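Local atomic coordinates of probable enoyl-CoA hydratase/isomerase (Pseudomonas aeruginosa PAO1, PDB entry 5YLO), a protein that probably acts as a Δ3,Δ2-enoyl-CoA isomerase of the crotonase family, shifting double bonds in unsaturated fatty acyl-CoA thioesters during their breakdown. Residues L120-F133 against L181-V195. Numbering follows the deposited sequence. Where two conformers were deposited one is given.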
loop_
_atom_site.group_PDB
_atom_site.type_symbol
_atom_site.label_atom_id
_atom_site.label_comp_id
_atom_site.label_asym_id
_atom_site.label_seq_id
_atom_site.Cartn_x
_atom_site.Cartn_y
_atom_site.Cartn_z
ATOM N N LEU A 120 -13.064 -3.509 9.600
ATOM C CA LEU A 120 -11.928 -3.679 8.702
ATOM C C LEU A 120 -11.915 -5.046 8.033
ATOM O O LEU A 120 -11.336 -5.188 6.950
ATOM C CB LEU A 120 -10.624 -3.452 9.465
ATOM C CG LEU A 120 -10.539 -2.101 10.176
ATOM C CD1 LEU A 120 -9.251 -1.976 10.979
ATOM C CD2 LEU A 120 -10.673 -0.962 9.174
ATOM N N CYS A 121 -12.540 -6.050 8.649
ATOM C CA CYS A 121 -12.660 -7.368 8.039
ATOM C C CYS A 121 -13.680 -7.402 6.912
ATOM O O CYS A 121 -13.717 -8.382 6.158
ATOM C CB CYS A 121 -13.031 -8.411 9.097
ATOM S SG CYS A 121 -11.770 -8.658 10.377
ATOM N N CYS A 122 -14.497 -6.365 6.777
ATOM C CA CYS A 122 -15.434 -6.298 5.671
ATOM C C CYS A 122 -14.740 -5.757 4.424
ATOM O O CYS A 122 -13.715 -5.074 4.496
ATOM C CB CYS A 122 -16.632 -5.422 6.036
ATOM S SG CYS A 122 -17.573 -6.022 7.458
ATOM N N ASP A 123 -15.312 -6.085 3.264
ATOM C CA ASP A 123 -14.729 -5.641 2.002
ATOM C C ASP A 123 -14.902 -4.141 1.812
ATOM O O ASP A 123 -13.995 -3.463 1.314
ATOM C CB ASP A 123 -15.357 -6.404 0.834
ATOM C CG ASP A 123 -15.049 -7.885 0.877
ATOM O OD1 ASP A 123 -13.953 -8.241 1.360
ATOM O OD2 ASP A 123 -15.896 -8.691 0.438
ATOM N N PHE A 124 -16.051 -3.604 2.206
ATOM C CA PHE A 124 -16.362 -2.201 2.001
ATOM C C PHE A 124 -16.785 -1.569 3.317
ATOM O O PHE A 124 -17.264 -2.251 4.226
ATOM C CB PHE A 124 -17.468 -2.033 0.955
ATOM C CG PHE A 124 -17.143 -2.661 -0.370
ATOM C CD1 PHE A 124 -16.396 -1.972 -1.311
ATOM C CD2 PHE A 124 -17.581 -3.939 -0.675
ATOM C CE1 PHE A 124 -16.094 -2.546 -2.532
ATOM C CE2 PHE A 124 -17.282 -4.517 -1.896
ATOM C CZ PHE A 124 -16.538 -3.818 -2.825
ATOM N N ARG A 125 -16.597 -0.254 3.411
ATOM C CA ARG A 125 -16.985 0.504 4.594
ATOM C C ARG A 125 -17.655 1.796 4.161
ATOM O O ARG A 125 -17.033 2.631 3.496
ATOM C CB ARG A 125 -15.777 0.796 5.490
ATOM C CG ARG A 125 -15.482 -0.305 6.494
ATOM C CD ARG A 125 -14.055 -0.226 7.013
ATOM N NE ARG A 125 -13.082 -0.243 5.925
ATOM C CZ ARG A 125 -12.711 -1.338 5.270
ATOM N NH1 ARG A 125 -13.236 -2.513 5.588
ATOM N NH2 ARG A 125 -11.819 -1.257 4.291
ATOM N N ILE A 126 -18.924 1.948 4.525
ATOM C CA ILE A 126 -19.665 3.193 4.360
ATOM C C ILE A 126 -19.984 3.717 5.750
ATOM O O ILE A 126 -20.579 3.001 6.566
ATOM C CB ILE A 126 -20.949 2.989 3.540
ATOM C CG1 ILE A 126 -20.627 2.334 2.198
ATOM C CG2 ILE A 126 -21.655 4.323 3.328
ATOM C CD1 ILE A 126 -21.852 1.992 1.382
ATOM N N ALA A 127 -19.586 4.953 6.025
ATOM C CA ALA A 127 -19.689 5.514 7.361
ATOM C C ALA A 127 -20.608 6.726 7.365
ATOM O O ALA A 127 -20.649 7.494 6.398
ATOM C CB ALA A 127 -18.311 5.912 7.898
ATOM N N ALA A 128 -21.347 6.882 8.459
ATOM C CA ALA A 128 -22.091 8.106 8.690
ATOM C C ALA A 128 -21.143 9.219 9.129
ATOM O O ALA A 128 -20.046 8.972 9.634
ATOM C CB ALA A 128 -23.170 7.883 9.748
ATOM N N ALA A 129 -21.582 10.464 8.929
ATOM C CA ALA A 129 -20.738 11.601 9.277
ATOM C C ALA A 129 -20.449 11.652 10.772
ATOM O O ALA A 129 -19.381 12.121 11.182
ATOM C CB ALA A 129 -21.392 12.905 8.814
ATOM N N SER A 130 -21.376 11.162 11.598
ATOM C CA SER A 130 -21.169 11.159 13.041
ATOM C C SER A 130 -20.157 10.112 13.488
ATOM O O SER A 130 -19.687 10.178 14.629
ATOM C CB SER A 130 -22.496 10.920 13.761
ATOM O OG SER A 130 -23.085 9.699 13.339
ATOM N N ALA A 131 -19.817 9.155 12.627
ATOM C CA ALA A 131 -18.955 8.054 13.032
ATOM C C ALA A 131 -17.580 8.558 13.455
ATOM O O ALA A 131 -17.018 9.476 12.850
ATOM C CB ALA A 131 -18.820 7.042 11.896
ATOM N N ARG A 132 -17.046 7.952 14.515
ATOM C CA ARG A 132 -15.728 8.274 15.043
ATOM C C ARG A 132 -14.946 6.981 15.228
ATOM O O ARG A 132 -15.523 5.924 15.490
ATOM C CB ARG A 132 -15.833 9.033 16.373
ATOM C CG ARG A 132 -16.746 10.252 16.314
ATOM C CD ARG A 132 -15.946 11.539 16.375
ATOM N NE ARG A 132 -15.304 11.699 17.675
ATOM C CZ ARG A 132 -14.378 12.611 17.946
ATOM N NH1 ARG A 132 -13.851 12.679 19.160
ATOM N NH2 ARG A 132 -13.972 13.450 17.002
ATOM N N PHE A 133 -13.626 7.064 15.089
ATOM C CA PHE A 133 -12.789 5.870 15.068
ATOM C C PHE A 133 -11.661 5.992 16.080
ATOM O O PHE A 133 -10.952 7.002 16.109
ATOM C CB PHE A 133 -12.227 5.630 13.664
ATOM C CG PHE A 133 -13.284 5.346 12.636
ATOM C CD1 PHE A 133 -13.916 6.382 11.966
ATOM C CD2 PHE A 133 -13.654 4.042 12.349
ATOM C CE1 PHE A 133 -14.896 6.121 11.022
ATOM C CE2 PHE A 133 -14.631 3.774 11.406
ATOM C CZ PHE A 133 -15.254 4.814 10.741
ATOM N N LEU A 181 -9.502 4.899 5.392
ATOM C CA LEU A 181 -10.058 3.976 6.376
ATOM C C LEU A 181 -11.432 3.478 5.946
ATOM O O LEU A 181 -11.731 2.283 6.056
ATOM C CB LEU A 181 -10.125 4.657 7.742
ATOM C CG LEU A 181 -10.380 3.782 8.968
ATOM C CD1 LEU A 181 -9.340 2.679 9.064
ATOM C CD2 LEU A 181 -10.366 4.643 10.219
ATOM N N VAL A 182 -12.280 4.377 5.453
ATOM C CA VAL A 182 -13.574 4.012 4.896
ATOM C C VAL A 182 -13.601 4.460 3.444
ATOM O O VAL A 182 -12.855 5.355 3.035
ATOM C CB VAL A 182 -14.751 4.627 5.687
ATOM C CG1 VAL A 182 -14.634 4.278 7.163
ATOM C CG2 VAL A 182 -14.804 6.136 5.493
ATOM N N GLY A 183 -14.465 3.825 2.660
ATOM C CA GLY A 183 -14.522 4.101 1.238
ATOM C C GLY A 183 -15.527 5.168 0.861
ATOM O O GLY A 183 -15.430 5.768 -0.213
ATOM N N GLU A 184 -16.492 5.419 1.741
ATOM C CA GLU A 184 -17.594 6.312 1.423
ATOM C C GLU A 184 -18.170 6.875 2.713
ATOM O O GLU A 184 -18.216 6.191 3.739
ATOM C CB GLU A 184 -18.674 5.576 0.621
ATOM C CG GLU A 184 -19.815 6.443 0.136
ATOM C CD GLU A 184 -20.782 5.673 -0.739
ATOM O OE1 GLU A 184 -20.414 4.579 -1.219
ATOM O OE2 GLU A 184 -21.912 6.162 -0.942
ATOM N N VAL A 185 -18.608 8.131 2.653
ATOM C CA VAL A 185 -19.203 8.817 3.794
ATOM C C VAL A 185 -20.514 9.447 3.349
ATOM O O VAL A 185 -20.554 10.168 2.345
ATOM C CB VAL A 185 -18.262 9.887 4.380
ATOM C CG1 VAL A 185 -18.994 10.724 5.420
ATOM C CG2 VAL A 185 -17.041 9.233 4.994
ATOM N N VAL A 186 -21.585 9.171 4.094
ATOM C CA VAL A 186 -22.901 9.731 3.826
ATOM C C VAL A 186 -23.462 10.293 5.125
ATOM O O VAL A 186 -22.967 10.011 6.219
ATOM C CB VAL A 186 -23.874 8.691 3.230
ATOM C CG1 VAL A 186 -23.338 8.145 1.916
ATOM C CG2 VAL A 186 -24.109 7.565 4.219
ATOM N N ALA A 187 -24.509 11.102 4.991
ATOM C CA ALA A 187 -25.220 11.598 6.159
ATOM C C ALA A 187 -25.905 10.444 6.886
ATOM O O ALA A 187 -26.345 9.468 6.272
ATOM C CB ALA A 187 -26.245 12.655 5.751
ATOM N N ASP A 188 -25.981 10.568 8.214
ATOM C CA ASP A 188 -26.546 9.503 9.038
ATOM C C ASP A 188 -27.981 9.192 8.644
ATOM O O ASP A 188 -28.422 8.042 8.758
ATOM C CB ASP A 188 -26.491 9.893 10.515
ATOM C CG ASP A 188 -25.302 10.772 10.846
ATOM O OD1 ASP A 188 -24.605 11.226 9.914
ATOM O OD2 ASP A 188 -25.077 11.027 12.044
ATOM N N GLU A 189 -28.721 10.200 8.181
ATOM C CA GLU A 189 -30.107 9.988 7.785
ATOM C C GLU A 189 -30.206 9.093 6.557
ATOM O O GLU A 189 -31.191 8.364 6.400
ATOM C CB GLU A 189 -30.782 11.330 7.513
ATOM C CG GLU A 189 -30.084 12.519 8.157
ATOM C CD GLU A 189 -29.960 13.700 7.212
ATOM O OE1 GLU A 189 -30.164 13.513 5.995
ATOM O OE2 GLU A 189 -29.658 14.816 7.685
ATOM N N HIS A 190 -29.199 9.128 5.684
ATOM C CA HIS A 190 -29.213 8.381 4.436
ATOM C C HIS A 190 -28.337 7.134 4.473
ATOM O O HIS A 190 -28.140 6.505 3.430
ATOM C CB HIS A 190 -28.768 9.279 3.278
ATOM C CG HIS A 190 -29.622 10.494 3.088
ATOM N ND1 HIS A 190 -30.997 10.432 3.005
ATOM C CD2 HIS A 190 -29.296 11.802 2.955
ATOM C CE1 HIS A 190 -31.481 11.649 2.834
ATOM N NE2 HIS A 190 -30.470 12.499 2.801
ATOM N N LEU A 191 -27.813 6.758 5.642
ATOM C CA LEU A 191 -26.850 5.660 5.687
ATOM C C LEU A 191 -27.497 4.331 5.316
ATOM O O LEU A 191 -26.993 3.609 4.448
ATOM C CB LEU A 191 -26.203 5.569 7.067
ATOM C CG LEU A 191 -25.238 4.386 7.185
ATOM C CD1 LEU A 191 -24.144 4.457 6.130
ATOM C CD2 LEU A 191 -24.631 4.338 8.558
ATOM N N VAL A 192 -28.606 3.982 5.974
ATOM C CA VAL A 192 -29.275 2.717 5.679
ATOM C C VAL A 192 -29.692 2.664 4.215
ATOM O O VAL A 192 -29.560 1.628 3.553
ATOM C CB VAL A 192 -30.475 2.514 6.623
ATOM C CG1 VAL A 192 -31.183 1.201 6.315
ATOM C CG2 VAL A 192 -30.018 2.545 8.076
ATOM N N GLU A 193 -30.180 3.787 3.681
ATOM C CA GLU A 193 -30.554 3.832 2.270
ATOM C C GLU A 193 -29.333 3.692 1.369
ATOM O O GLU A 193 -29.392 3.015 0.336
ATOM C CB GLU A 193 -31.298 5.134 1.973
ATOM C CG GLU A 193 -31.887 5.222 0.575
ATOM C CD GLU A 193 -32.615 6.531 0.339
ATOM O OE1 GLU A 193 -32.917 6.846 -0.832
ATOM O OE2 GLU A 193 -32.883 7.249 1.326
ATOM N N ALA A 194 -28.217 4.323 1.743
ATOM C CA ALA A 194 -27.014 4.244 0.919
ATOM C C ALA A 194 -26.430 2.838 0.926
ATOM O O ALA A 194 -25.999 2.334 -0.118
ATOM C CB ALA A 194 -25.976 5.258 1.401
ATOM N N VAL A 195 -26.407 2.191 2.093
ATOM C CA VAL A 195 -25.872 0.837 2.180
ATOM C C VAL A 195 -26.738 -0.131 1.385
ATOM O O VAL A 195 -26.224 -1.003 0.673
ATOM C CB VAL A 195 -25.744 0.411 3.654
ATOM C CG1 VAL A 195 -25.379 -1.058 3.755
ATOM C CG2 VAL A 195 -24.702 1.266 4.359
#
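Arg125 reaches across to the loop before strand 184–186, touching it first through CB and then through NE. Its CB packs on the backbone and CB of Val182 (CB–CB 4.0 Å), and CD passes beside Leu181 O. A bend at chi3 (-55°) brings NE to Leu181 O, to which it donates at 2.9 Å, almost in line with the carbonyl and with the oxygen close to the guanidinium plane. At the tip, NH1 turns to its own side, bonding to Cys122 O and also to Ala119 O, in the last turn of helix 114–120. Further on, strand 184–186 pairs in parallel with 124–128 as an outermost strand of the chain's mixed sheet, part of the crotonase fold, through Ala127 N to Glu184 O (2.9 Å) and Val186 N to Ala127 O (3.0 Å). On one face, Ile126 sends CG2 against Leu191 CD1 (3.8 Å) and CD1 against Val195 CG2, seating helix 191–204. On the other, Ala127 CB meets Val182 CG1, which also touches Phe133 CZ (3.7 Å), while Leu181 CD2 makes a CH-pi contact over the Phe133 face. After the strand, in the Asp188 conformer given, Ser130 OG donates to OD2 from above the carboxylate plane. Carbonyls of both segments and of helix 114–120 thus engage NE and NH1 of the buried guanidinium, which probably fixes its rotation and ties the 181–183 loop to the helix end.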